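Local atomic coordinates of cytoplasmic protein (PDB entry 7LPO), a protein that probably hydrolyses the beta-glucosidic bond of steryl glucosides, as a fungal sterylglucosidase of glycoside hydrolase family 5. Residues Leu91-Tyr96 with Thr653-Gly658; Ser107-Gly112 with Ile241-Glu246; Asn208-Thr213 with Thr365-His370; Trp316-Met321 with Leu459-Trp464. All blocks are in the same frame, centred on the assembly; numbering follows the deposited sequence.

Contact 1 spans most of the chain: its segments, 91-96 and 653-658, come first and last, with the other contacts between. Contacts 2 and 3 interlock along the sequence, as do contacts 3 and 4, but contact 2 closes before contact 4 begins. Contacts 1 and 2 use helices 83-93 and 105-109, which flank barrel strand 98-104; the contact centres are 34 Å apart. The centres of contacts 2 and 3 are the closest, 24 Å apart; those of contacts 1 and 3 are 47 Å apart, across the chain's centre. Contact 4 joins a beta hairpin to helix 456-461. No two touch, contacts 2 and 3 coming nearest at about 11 Å between atoms, so each joins distant parts separately.

Contact 1: Leu91-Tyr96 with Thr653-Gly658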
loop_
_atom_site.group_PDB
_atom_site.type_symbol
_atom_site.label_atom_id
_atom_site.label_comp_id
_atom_site.label_asym_id
_atom_site.label_seq_id
_atom_site.Cartn_x
_atom_site.Cartn_y
_atom_site.Cartn_z
ATOM N N LEU A 91 0.957 -18.432 6.315
ATOM C CA LEU A 91 0.205 -17.232 6.661
ATOM C C LEU A 91 -0.989 -17.573 7.544
ATOM O O LEU A 91 -1.274 -16.867 8.519
ATOM C CB LEU A 91 -0.247 -16.521 5.389
ATOM C CG LEU A 91 0.871 -16.033 4.473
ATOM C CD1 LEU A 91 0.327 -15.467 3.163
ATOM C CD2 LEU A 91 1.723 -14.977 5.185
ATOM N N LYS A 92 -1.688 -18.668 7.238
ATOM C CA LYS A 92 -2.833 -19.045 8.064
ATOM C C LYS A 92 -2.392 -19.474 9.459
ATOM O O LYS A 92 -3.034 -19.121 10.457
ATOM C CB LYS A 92 -3.627 -20.165 7.389
ATOM C CG LYS A 92 -5.098 -20.201 7.801
ATOM C CD LYS A 92 -5.875 -19.099 7.088
ATOM C CE LYS A 92 -7.339 -19.070 7.499
ATOM N NZ LYS A 92 -7.644 -17.919 8.398
ATOM N N ALA A 93 -1.294 -20.229 9.550
ATOM C CA ALA A 93 -0.785 -20.674 10.844
ATOM C C ALA A 93 -0.333 -19.508 11.716
ATOM O O ALA A 93 -0.302 -19.641 12.945
ATOM C CB ALA A 93 0.373 -21.658 10.638
ATOM N N TRP A 94 0.032 -18.378 11.106
ATOM C CA TRP A 94 0.375 -17.165 11.831
ATOM C C TRP A 94 -0.855 -16.401 12.288
ATOM O O TRP A 94 -0.711 -15.317 12.870
ATOM C CB TRP A 94 1.243 -16.251 10.965
ATOM C CG TRP A 94 2.683 -16.664 10.842
ATOM C CD1 TRP A 94 3.393 -17.457 11.704
ATOM C CD2 TRP A 94 3.592 -16.286 9.803
ATOM N NE1 TRP A 94 4.693 -17.594 11.257
ATOM C CE2 TRP A 94 4.833 -16.892 10.089
ATOM C CE3 TRP A 94 3.480 -15.487 8.660
ATOM C CZ2 TRP A 94 5.944 -16.731 9.269
ATOM C CZ3 TRP A 94 4.595 -15.338 7.836
ATOM C CH2 TRP A 94 5.806 -15.950 8.152
ATOM N N GLY A 95 -2.050 -16.940 12.049
ATOM C CA GLY A 95 -3.281 -16.332 12.501
ATOM C C GLY A 95 -3.934 -15.387 11.517
ATOM O O GLY A 95 -4.995 -14.835 11.825
ATOM N N TYR A 96 -3.352 -15.192 10.340
ATOM C CA TYR A 96 -3.894 -14.232 9.388
ATOM C C TYR A 96 -5.138 -14.778 8.701
ATOM O O TYR A 96 -5.236 -15.973 8.416
ATOM C CB TYR A 96 -2.832 -13.870 8.358
ATOM C CG TYR A 96 -1.636 -13.176 8.976
ATOM C CD1 TYR A 96 -1.790 -12.326 10.065
ATOM C CD2 TYR A 96 -0.360 -13.362 8.470
ATOM C CE1 TYR A 96 -0.712 -11.693 10.635
ATOM C CE2 TYR A 96 0.727 -12.725 9.038
ATOM C CZ TYR A 96 0.545 -11.899 10.120
ATOM O OH TYR A 96 1.625 -11.272 10.693
ATOM N N THR A 653 8.723 -25.651 12.203
ATOM C CA THR A 653 9.493 -25.124 11.081
ATOM C C THR A 653 8.635 -24.291 10.139
ATOM O O THR A 653 9.135 -23.339 9.531
ATOM C CB THR A 653 10.144 -26.279 10.320
ATOM O OG1 THR A 653 11.136 -26.885 11.155
ATOM C CG2 THR A 653 10.799 -25.796 9.035
ATOM N N LEU A 654 7.355 -24.638 9.988
ATOM C CA LEU A 654 6.473 -23.853 9.132
ATOM C C LEU A 654 6.376 -22.408 9.612
ATOM O O LEU A 654 6.455 -21.466 8.813
ATOM C CB LEU A 654 5.084 -24.488 9.090
ATOM C CG LEU A 654 4.025 -23.718 8.302
ATOM C CD1 LEU A 654 4.320 -23.759 6.812
ATOM C CD2 LEU A 654 2.640 -24.291 8.596
ATOM N N ILE A 655 6.191 -22.212 10.918
ATOM C CA ILE A 655 5.941 -20.868 11.431
ATOM C C ILE A 655 7.202 -20.140 11.867
ATOM O O ILE A 655 7.128 -18.952 12.217
ATOM C CB ILE A 655 4.948 -20.909 12.609
ATOM C CG1 ILE A 655 5.424 -21.875 13.702
ATOM C CG2 ILE A 655 3.555 -21.320 12.121
ATOM C CD1 ILE A 655 4.508 -21.940 14.894
ATOM N N LEU A 656 8.349 -20.788 11.843
ATOM C CA LEU A 656 9.581 -20.147 12.284
ATOM C C LEU A 656 10.640 -20.049 11.203
ATOM O O LEU A 656 11.310 -19.018 11.095
ATOM C CB LEU A 656 10.184 -20.905 13.478
ATOM C CG LEU A 656 9.359 -21.023 14.754
ATOM C CD1 LEU A 656 10.124 -21.860 15.777
ATOM C CD2 LEU A 656 9.031 -19.646 15.296
ATOM N N ASP A 657 10.842 -21.102 10.421
ATOM C CA ASP A 657 11.996 -21.164 9.533
ATOM C C ASP A 657 11.803 -20.240 8.336
ATOM O O ASP A 657 10.815 -20.363 7.604
ATOM C CB ASP A 657 12.220 -22.598 9.077
ATOM C CG ASP A 657 13.569 -22.804 8.445
ATOM O OD1 ASP A 657 14.561 -22.290 8.992
ATOM O OD2 ASP A 657 13.634 -23.481 7.405
ATOM N N GLY A 658 12.758 -19.330 8.130
ATOM C CA GLY A 658 12.646 -18.298 7.126
ATOM C C GLY A 658 12.027 -17.001 7.606
ATOM O O GLY A 658 12.145 -15.989 6.905
#
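Trp94 and Ile655 make the polar link between the segments: the indole NE1 donates to the backbone O of Ile655 at 2.9 Å. The N-H...O angle of 164° shows a nearly straight bond on the donor side, and the oxygen lies in the indole plane, at the ring edge. On the acceptor side the bond is bent, with a C=O...N angle of 113°. The neighbouring carbonyl, that of Leu654, receives Arg90 NE, so Arg90 of the last turn of helix 83-93 and Trp94 just past it both hold carbonyls of helix 652-656.

Apolar contact runs beside this bond. Ile655 CG2 meets Ala93 CB at 3.5 Å and Trp94 CD1 at 3.9 Å; with chi1 at 54°, CG1 sits between the backbone N and carbonyl carbon, while CG2 lies anti to the carbonyl carbon and takes up the contact. The CD2 branch of Leu654 reaches the same alanine methyl at 4.0 Å.

The barrel helix ends here in a Schellman motif. Gly95, with positive phi, donates its N to Lys92 O at 2.9 Å, and Tyr96 N returns to Leu91 O at 3.2 Å. Carbonyls at this helix end bond to Tyr669, Tyr710 and Gln748, which lie in the C-terminal family 5 region, so the junction of the two parts is placed here.

Aromatic packing completes the setting, as Trp94 forms an edge-to-face pair with Phe665. Within 91-96, Lys92 NZ bonds to Tyr96 O at 3.1 Å, spanning the helix end.

Contact 2: Ser107-Gly112 with Ile241-Glu246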
loop_
_atom_site.group_PDB
_atom_site.type_symbol
_atom_site.label_atom_id
_atom_site.label_comp_id
_atom_site.label_asym_id
_atom_site.label_seq_id
_atom_site.Cartn_x
_atom_site.Cartn_y
_atom_site.Cartn_z
ATOM N N SER A 107 0.220 -5.588 -15.842
ATOM C CA SER A 107 0.045 -7.025 -16.005
ATOM C C SER A 107 -1.250 -7.363 -16.731
ATOM O O SER A 107 -1.367 -8.464 -17.288
ATOM C CB SER A 107 0.094 -7.726 -14.641
ATOM O OG SER A 107 -1.051 -7.419 -13.853
ATOM N N LEU A 108 -2.200 -6.429 -16.773
ATOM C CA LEU A 108 -3.473 -6.646 -17.443
ATOM C C LEU A 108 -3.519 -6.115 -18.871
ATOM O O LEU A 108 -4.307 -6.626 -19.676
ATOM C CB LEU A 108 -4.612 -5.987 -16.657
ATOM C CG LEU A 108 -4.933 -6.499 -15.261
ATOM C CD1 LEU A 108 -6.007 -5.608 -14.619
ATOM C CD2 LEU A 108 -5.389 -7.945 -15.275
ATOM N N GLU A 109 -2.709 -5.101 -19.217
ATOM C CA GLU A 109 -2.866 -4.426 -20.505
ATOM C C GLU A 109 -1.519 -4.070 -21.129
ATOM O O GLU A 109 -1.422 -3.108 -21.899
ATOM C CB GLU A 109 -3.734 -3.164 -20.354
ATOM C CG GLU A 109 -4.430 -2.674 -21.616
ATOM C CD GLU A 109 -5.473 -1.579 -21.339
ATOM O OE1 GLU A 109 -5.522 -1.044 -20.217
ATOM O OE2 GLU A 109 -6.253 -1.245 -22.245
ATOM N N HIS A 110 -0.483 -4.853 -20.838
ATOM C CA HIS A 110 0.842 -4.568 -21.380
ATOM C C HIS A 110 0.880 -4.671 -22.896
ATOM O O HIS A 110 1.700 -4.006 -23.541
ATOM C CB HIS A 110 1.864 -5.531 -20.794
ATOM C CG HIS A 110 1.447 -6.964 -20.870
ATOM N ND1 HIS A 110 1.623 -7.735 -22.000
ATOM C CD2 HIS A 110 0.851 -7.764 -19.955
ATOM C CE1 HIS A 110 1.150 -8.950 -21.779
ATOM N NE2 HIS A 110 0.676 -8.994 -20.546
ATOM N N ALA A 111 0.033 -5.517 -23.483
ATOM C CA ALA A 111 0.088 -5.741 -24.926
ATOM C C ALA A 111 -0.305 -4.512 -25.736
ATOM O O ALA A 111 0.101 -4.398 -26.891
ATOM C CB ALA A 111 -0.820 -6.913 -25.313
ATOM N N GLY A 112 -1.091 -3.607 -25.172
ATOM C CA GLY A 112 -1.529 -2.422 -25.868
ATOM C C GLY A 112 -2.916 -2.032 -25.412
ATOM O O GLY A 112 -3.600 -2.795 -24.719
ATOM N N ILE A 241 -9.645 2.190 -15.693
ATOM C CA ILE A 241 -10.901 1.693 -15.142
ATOM C C ILE A 241 -11.418 0.514 -15.960
ATOM O O ILE A 241 -11.959 -0.451 -15.407
ATOM C CB ILE A 241 -11.922 2.847 -15.067
ATOM C CG1 ILE A 241 -11.424 3.896 -14.060
ATOM C CG2 ILE A 241 -13.305 2.334 -14.684
ATOM C CD1 ILE A 241 -12.241 5.176 -14.009
ATOM N N ASP A 242 -11.240 0.561 -17.284
ATOM C CA ASP A 242 -11.638 -0.571 -18.119
ATOM C C ASP A 242 -10.813 -1.809 -17.796
ATOM O O ASP A 242 -11.339 -2.925 -17.772
ATOM C CB ASP A 242 -11.480 -0.228 -19.603
ATOM C CG ASP A 242 -12.631 0.602 -20.148
ATOM O OD1 ASP A 242 -13.540 0.963 -19.364
ATOM O OD2 ASP A 242 -12.614 0.909 -21.369
ATOM N N ALA A 243 -9.508 -1.641 -17.580
ATOM C CA ALA A 243 -8.665 -2.804 -17.336
ATOM C C ALA A 243 -9.027 -3.465 -16.016
ATOM O O ALA A 243 -9.215 -4.686 -15.959
ATOM C CB ALA A 243 -7.194 -2.410 -17.356
ATOM N N VAL A 244 -9.123 -2.679 -14.941
ATOM C CA VAL A 244 -9.584 -3.235 -13.671
ATOM C C VAL A 244 -10.980 -3.814 -13.837
ATOM O O VAL A 244 -11.284 -4.905 -13.341
ATOM C CB VAL A 244 -9.539 -2.170 -12.558
ATOM C CG1 VAL A 244 -10.055 -2.760 -11.224
ATOM C CG2 VAL A 244 -8.129 -1.631 -12.404
ATOM N N GLY A 245 -11.842 -3.107 -14.568
ATOM C CA GLY A 245 -13.194 -3.593 -14.773
ATOM C C GLY A 245 -13.240 -4.932 -15.477
ATOM O O GLY A 245 -14.135 -5.737 -15.222
ATOM N N GLU A 246 -12.277 -5.196 -16.358
ATOM C CA GLU A 246 -12.242 -6.481 -17.048
ATOM C C GLU A 246 -11.820 -7.606 -16.110
ATOM O O GLU A 246 -12.301 -8.739 -16.234
ATOM C CB GLU A 246 -11.296 -6.407 -18.243
ATOM C CG GLU A 246 -11.837 -5.635 -19.419
ATOM C CD GLU A 246 -12.921 -6.387 -20.162
ATOM O OE1 GLU A 246 -12.826 -7.627 -20.280
ATOM O OE2 GLU A 246 -13.870 -5.732 -20.627
#
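Leu108 and Glu109 approach helix 232-254 along residues 241-246, and Ala243 is the residue that both meet. Ile241, first of the segment, is directed instead to helix 400-419, touching Ala411 and Arg415. Asp242 follows, with OD1 in a salt bridge to Arg415; its OD2 stays 6.8 Å from Glu109 OE2, so the two acids are near but their charged atoms do not touch.

Ala243 points its methyl at the other segment, where CB lies 3.6 Å from Glu109 OE1. That carboxylate is held elsewhere: OE1 takes a bond from Trp105 NE1 and OE2 one from Lys114 N, which fixes the head. With CG anti to the backbone N (chi1 -157°) and the chain extended beyond it, the glutamate spans the gap to the methyl. The carbonyl O of Ala243 meets Leu108 CD1 at 3.6 Å, a van der Waals contact.

Leu108 CD1 passes the backbone N of Val244 at 4.3 Å, a loose contact, while the valine side chain packs on Tyr412 and Ile416. At Gly245 the helix continues, its N bonding to Ile241 O at 2.8 Å. Glu246 turns its end away, with a weak hydrogen bond between OE1 and Tyr118 OH.

Thus a short helix in the connection between strand 98-104 and helix 118-133 packs on helix 232-254, consistent with the TIM-barrel fold of family 5.

Contact 3: Asn208-Thr213 with Thr365-His370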
loop_
_atom_site.group_PDB
_atom_site.type_symbol
_atom_site.label_atom_id
_atom_site.label_comp_id
_atom_site.label_asym_id
_atom_site.label_seq_id
_atom_site.Cartn_x
_atom_site.Cartn_y
_atom_site.Cartn_z
ATOM N N ASN A 208 6.498 12.064 -13.450
ATOM C CA ASN A 208 5.327 11.888 -12.599
ATOM C C ASN A 208 4.542 13.188 -12.466
ATOM O O ASN A 208 3.307 13.171 -12.383
ATOM C CB ASN A 208 5.744 11.396 -11.212
ATOM C CG ASN A 208 5.751 9.888 -11.100
ATOM O OD1 ASN A 208 4.824 9.295 -10.551
ATOM N ND2 ASN A 208 6.811 9.257 -11.615
ATOM N N GLN A 209 5.247 14.325 -12.382
ATOM C CA GLN A 209 4.555 15.600 -12.226
ATOM C C GLN A 209 3.656 15.866 -13.425
ATOM O O GLN A 209 2.553 16.403 -13.284
ATOM C CB GLN A 209 5.564 16.737 -12.047
ATOM C CG GLN A 209 6.135 16.836 -10.651
ATOM C CD GLN A 209 7.350 17.740 -10.575
ATOM O OE1 GLN A 209 8.173 17.792 -11.499
ATOM N NE2 GLN A 209 7.471 18.460 -9.467
ATOM N N THR A 210 4.102 15.471 -14.613
ATOM C CA THR A 210 3.286 15.641 -15.807
ATOM C C THR A 210 2.185 14.596 -15.860
ATOM O O THR A 210 1.006 14.931 -16.020
ATOM C CB THR A 210 4.161 15.553 -17.058
ATOM O OG1 THR A 210 5.124 16.607 -17.029
ATOM C CG2 THR A 210 3.316 15.670 -18.325
ATOM N N ILE A 211 2.558 13.325 -15.708
ATOM C CA ILE A 211 1.634 12.237 -15.999
ATOM C C ILE A 211 0.457 12.264 -15.040
ATOM O O ILE A 211 -0.690 12.064 -15.450
ATOM C CB ILE A 211 2.373 10.887 -15.958
ATOM C CG1 ILE A 211 3.318 10.774 -17.151
ATOM C CG2 ILE A 211 1.376 9.731 -15.977
ATOM C CD1 ILE A 211 4.360 9.667 -17.015
ATOM N N TRP A 212 0.722 12.503 -13.750
ATOM C CA TRP A 212 -0.360 12.544 -12.776
ATOM C C TRP A 212 -1.267 13.750 -12.988
ATOM O O TRP A 212 -2.470 13.662 -12.733
ATOM C CB TRP A 212 0.217 12.546 -11.363
ATOM C CG TRP A 212 0.714 11.220 -10.916
ATOM C CD1 TRP A 212 2.000 10.884 -10.645
ATOM C CD2 TRP A 212 -0.070 10.037 -10.696
ATOM N NE1 TRP A 212 2.071 9.564 -10.257
ATOM C CE2 TRP A 212 0.814 9.022 -10.285
ATOM C CE3 TRP A 212 -1.434 9.740 -10.807
ATOM C CZ2 TRP A 212 0.384 7.733 -9.972
ATOM C CZ3 TRP A 212 -1.861 8.462 -10.494
ATOM C CH2 TRP A 212 -0.953 7.471 -10.083
ATOM N N THR A 213 -0.720 14.878 -13.445
ATOM C CA THR A 213 -1.565 16.025 -13.771
ATOM C C THR A 213 -2.482 15.697 -14.948
ATOM O O THR A 213 -3.664 16.070 -14.949
ATOM C CB THR A 213 -0.690 17.243 -14.081
ATOM O OG1 THR A 213 0.151 17.550 -12.963
ATOM C CG2 THR A 213 -1.526 18.470 -14.385
ATOM N N THR A 365 8.424 19.233 -27.573
ATOM C CA THR A 365 8.662 20.445 -26.806
ATOM C C THR A 365 7.817 20.344 -25.542
ATOM O O THR A 365 6.934 19.491 -25.434
ATOM C CB THR A 365 8.344 21.687 -27.645
ATOM O OG1 THR A 365 8.724 22.869 -26.934
ATOM C CG2 THR A 365 6.877 21.756 -27.986
ATOM N N CYS A 366 8.111 21.203 -24.568
ATOM C CA CYS A 366 7.446 21.117 -23.275
ATOM C C CYS A 366 5.959 21.405 -23.410
ATOM O O CYS A 366 5.560 22.451 -23.939
ATOM C CB CYS A 366 8.070 22.097 -22.282
ATOM S SG CYS A 366 7.314 22.061 -20.647
ATOM N N ILE A 367 5.136 20.479 -22.907
ATOM C CA ILE A 367 3.692 20.647 -22.988
ATOM C C ILE A 367 3.203 21.750 -22.058
ATOM O O ILE A 367 2.155 22.356 -22.319
ATOM C CB ILE A 367 2.998 19.299 -22.701
ATOM C CG1 ILE A 367 1.535 19.335 -23.151
ATOM C CG2 ILE A 367 3.093 18.924 -21.226
ATOM C CD1 ILE A 367 1.363 19.582 -24.662
ATOM N N TRP A 368 3.955 22.063 -20.996
ATOM C CA TRP A 368 3.535 23.120 -20.077
ATOM C C TRP A 368 3.871 24.495 -20.629
ATOM O O TRP A 368 3.074 25.431 -20.497
ATOM C CB TRP A 368 4.174 22.893 -18.712
ATOM C CG TRP A 368 3.806 21.544 -18.196
ATOM C CD1 TRP A 368 4.653 20.528 -17.869
ATOM C CD2 TRP A 368 2.478 21.044 -17.984
ATOM N NE1 TRP A 368 3.935 19.424 -17.469
ATOM C CE2 TRP A 368 2.599 19.724 -17.518
ATOM C CE3 TRP A 368 1.202 21.591 -18.140
ATOM C CZ2 TRP A 368 1.493 18.947 -17.195
ATOM C CZ3 TRP A 368 0.110 20.822 -17.827
ATOM C CH2 TRP A 368 0.259 19.514 -17.359
ATOM N N ALA A 369 5.028 24.622 -21.282
ATOM C CA ALA A 369 5.300 25.822 -22.064
ATOM C C ALA A 369 4.240 26.012 -23.138
ATOM O O ALA A 369 3.801 27.137 -23.404
ATOM C CB ALA A 369 6.689 25.730 -22.701
ATOM N N HIS A 370 3.813 24.916 -23.763
ATOM C CA HIS A 370 2.821 24.989 -24.822
ATOM C C HIS A 370 1.474 25.467 -24.310
ATOM O O HIS A 370 0.662 25.946 -25.103
ATOM C CB HIS A 370 2.672 23.621 -25.484
ATOM C CG HIS A 370 1.853 23.648 -26.731
ATOM N ND1 HIS A 370 2.145 24.477 -27.789
ATOM C CD2 HIS A 370 0.750 22.951 -27.087
ATOM C CE1 HIS A 370 1.261 24.285 -28.750
ATOM N NE2 HIS A 370 0.398 23.371 -28.344
#
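Trp368 drives its indole against Thr210 and Thr213, and this is the tight side of the contact. NE1 bonds to Thr210 OG1 at 3.1 Å, with an N-H...O angle of 168° and the oxygen close to the ring plane. The same hydroxyl also bonds to Leu206 O, so it links the indole to its own helix's backbone. Trp368 chi1 of -57° sets CG anti to the carbonyl carbon, sending the ring toward helix 206-221. Its far corner, CH2, meets Thr213 CG2 at 3.6 Å; that threonine is fixed by its OG1 bond to Gln209 O at 2.7 Å, and Leu276 N bonds to that Thr213 OG1.

The looser side is at Ile367, whose CG2 stays 4.4 Å from Thr210 CG2 and lies instead over one face of the Trp368 ring, toward its rim. From there the contact thins out toward the partly exposed Ala369 and His370.

Trp368 also pairs edge-to-face with Phe387. Cys366 SG accepts Ala369 N at 3.5 Å, and the weakly bonded helical turn of about 367-370, N-capped in this way, packs on the side of helix 206-221.

Contact 4: Trp316-Met321 with Leu459-Trp464; sequences WNFGPM and LMTKHW
The Phe318 ring has Met460 lying over one face. Met460 CB stands 4.0 Å from the ring centroid, 10° off the normal, which meets the geometry of a CH-pi contact over the centre. CG of the same methionine continues across the ring toward its rim, 4.1 Å from Phe318 CE2, and the two side chains cross at about a right angle. Thr461 CG2 approaches obliquely, 3.9 Å from Phe318 CD1.

Two torsions set this up. Phe318 chi1 of -161° carries its ring outward from strand 311-319 toward the helix. Thr461 chi1 of 65° turns OG1 back, where it bonds to Leu457 O, and leaves the methyl to meet the ring.

The phenylalanine sits near the tip of an antiparallel hairpin formed by strands 311-319 and 322-331, and it also touches Pro323 of the second strand. Across the contact, helix 456-461 gives way to Lys462, whose phi is positive and whose NZ forms a salt bridge to Asp527. Met460 leans in addition on Met197.

Every contact across the two segments is carbon on carbon, and the three touching residues are partly exposed, so this is packing at the protein surface. Their hold thus rests on dispersion and CH-pi attraction, which constrain ring position less sharply than a directional polar bond would.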
loop_
_atom_site.group_PDB
_atom_site.type_symbol
_atom_site.label_atom_id
_atom_site.label_comp_id
_atom_site.label_asym_id
_atom_site.label_seq_id
_atom_site.Cartn_x
_atom_site.Cartn_y
_atom_site.Cartn_z
ATOM N N TRP A 316 19.302 16.984 -1.296
ATOM C CA TRP A 316 18.813 16.876 0.067
ATOM C C TRP A 316 19.268 15.581 0.714
ATOM O O TRP A 316 19.240 14.521 0.086
ATOM C CB TRP A 316 17.290 16.946 0.099
ATOM C CG TRP A 316 16.793 18.297 -0.221
ATOM C CD1 TRP A 316 16.626 18.845 -1.460
ATOM C CD2 TRP A 316 16.410 19.294 0.716
ATOM N NE1 TRP A 316 16.152 20.128 -1.348
ATOM C CE2 TRP A 316 16.012 20.431 -0.019
ATOM C CE3 TRP A 316 16.358 19.334 2.109
ATOM C CZ2 TRP A 316 15.568 21.601 0.596
ATOM C CZ3 TRP A 316 15.923 20.483 2.717
ATOM C CH2 TRP A 316 15.534 21.612 1.963
ATOM N N ASN A 317 19.654 15.676 1.986
ATOM C CA ASN A 317 19.946 14.525 2.823
ATOM C C ASN A 317 18.821 14.355 3.832
ATOM O O ASN A 317 18.176 15.326 4.232
ATOM C CB ASN A 317 21.278 14.701 3.555
ATOM C CG ASN A 317 22.445 14.895 2.605
ATOM O OD1 ASN A 317 22.559 14.201 1.597
ATOM N ND2 ASN A 317 23.321 15.845 2.926
ATOM N N PHE A 318 18.598 13.121 4.259
ATOM C CA PHE A 318 17.614 12.832 5.295
ATOM C C PHE A 318 18.331 12.747 6.641
ATOM O O PHE A 318 19.078 11.796 6.898
ATOM C CB PHE A 318 16.852 11.545 4.993
ATOM C CG PHE A 318 15.555 11.440 5.745
ATOM C CD1 PHE A 318 15.534 11.001 7.058
ATOM C CD2 PHE A 318 14.358 11.808 5.150
ATOM C CE1 PHE A 318 14.337 10.922 7.762
ATOM C CE2 PHE A 318 13.163 11.726 5.848
ATOM C CZ PHE A 318 13.154 11.288 7.155
ATOM N N GLY A 319 18.111 13.748 7.491
ATOM C CA GLY A 319 18.701 13.787 8.808
ATOM C C GLY A 319 17.755 13.263 9.867
ATOM O O GLY A 319 16.652 12.793 9.567
ATOM N N PRO A 320 18.162 13.342 11.136
ATOM C CA PRO A 320 17.297 12.805 12.204
ATOM C C PRO A 320 15.967 13.526 12.344
ATOM O O PRO A 320 14.992 12.920 12.806
ATOM C CB PRO A 320 18.148 12.964 13.473
ATOM C CG PRO A 320 19.135 14.073 13.137
ATOM C CD PRO A 320 19.429 13.888 11.652
ATOM N N MET A 321 15.901 14.804 11.976
ATOM C CA MET A 321 14.661 15.568 12.023
ATOM C C MET A 321 14.051 15.773 10.639
ATOM O O MET A 321 13.201 16.651 10.467
ATOM C CB MET A 321 14.903 16.921 12.685
ATOM C CG MET A 321 15.328 16.846 14.140
ATOM S SD MET A 321 14.077 16.084 15.180
ATOM C CE MET A 321 14.524 16.764 16.775
ATOM N N LEU A 459 11.419 3.744 8.357
ATOM C CA LEU A 459 11.457 3.357 6.953
ATOM C C LEU A 459 12.585 4.064 6.211
ATOM O O LEU A 459 13.356 3.428 5.486
ATOM C CB LEU A 459 10.112 3.672 6.311
ATOM C CG LEU A 459 9.809 3.112 4.926
ATOM C CD1 LEU A 459 9.786 1.612 4.958
ATOM C CD2 LEU A 459 8.480 3.671 4.438
ATOM N N MET A 460 12.710 5.381 6.389
ATOM C CA MET A 460 13.670 6.128 5.581
ATOM C C MET A 460 15.107 5.933 6.049
ATOM O O MET A 460 16.029 5.904 5.225
ATOM C CB MET A 460 13.326 7.616 5.588
ATOM C CG MET A 460 11.888 7.920 5.206
ATOM S SD MET A 460 11.453 7.408 3.512
ATOM C CE MET A 460 12.575 8.402 2.570
ATOM N N THR A 461 15.332 5.829 7.356
ATOM C CA THR A 461 16.687 5.701 7.879
ATOM C C THR A 461 17.135 4.254 7.984
ATOM O O THR A 461 18.323 4.011 8.250
ATOM C CB THR A 461 16.793 6.356 9.257
ATOM O OG1 THR A 461 15.970 5.642 10.187
ATOM C CG2 THR A 461 16.343 7.809 9.194
ATOM N N LYS A 462 16.225 3.293 7.771
ATOM C CA LYS A 462 16.503 1.865 7.944
ATOM C C LYS A 462 17.281 1.615 9.259
ATOM O O LYS A 462 18.269 0.904 9.299
ATOM C CB LYS A 462 17.253 1.314 6.721
ATOM C CG LYS A 462 16.440 1.551 5.442
ATOM C CD LYS A 462 17.079 0.948 4.223
ATOM C CE LYS A 462 16.054 0.836 3.092
ATOM N NZ LYS A 462 16.688 0.374 1.841
ATOM N N HIS A 463 16.760 2.227 10.319
ATOM C CA HIS A 463 17.333 2.121 11.655
ATOM C C HIS A 463 16.186 2.269 12.646
ATOM O O HIS A 463 15.301 3.110 12.460
ATOM C CB HIS A 463 18.401 3.200 11.882
ATOM C CG HIS A 463 19.201 3.008 13.132
ATOM N ND1 HIS A 463 20.448 2.421 13.134
ATOM C CD2 HIS A 463 18.937 3.338 14.419
ATOM C CE1 HIS A 463 20.912 2.385 14.371
ATOM N NE2 HIS A 463 20.015 2.937 15.170
ATOM N N TRP A 464 16.197 1.445 13.685
ATOM C CA TRP A 464 15.274 1.623 14.802
ATOM C C TRP A 464 15.936 2.623 15.737
ATOM O O TRP A 464 16.874 2.282 16.460
ATOM C CB TRP A 464 14.990 0.315 15.516
ATOM C CG TRP A 464 14.105 0.505 16.705
ATOM C CD1 TRP A 464 14.401 0.196 17.996
ATOM C CD2 TRP A 464 12.783 1.069 16.722
ATOM N NE1 TRP A 464 13.344 0.516 18.819
ATOM C CE2 TRP A 464 12.339 1.054 18.063
ATOM C CE3 TRP A 464 11.936 1.584 15.735
ATOM C CZ2 TRP A 464 11.084 1.519 18.442
ATOM C CZ3 TRP A 464 10.684 2.049 16.109
ATOM C CH2 TRP A 464 10.271 2.017 17.452
#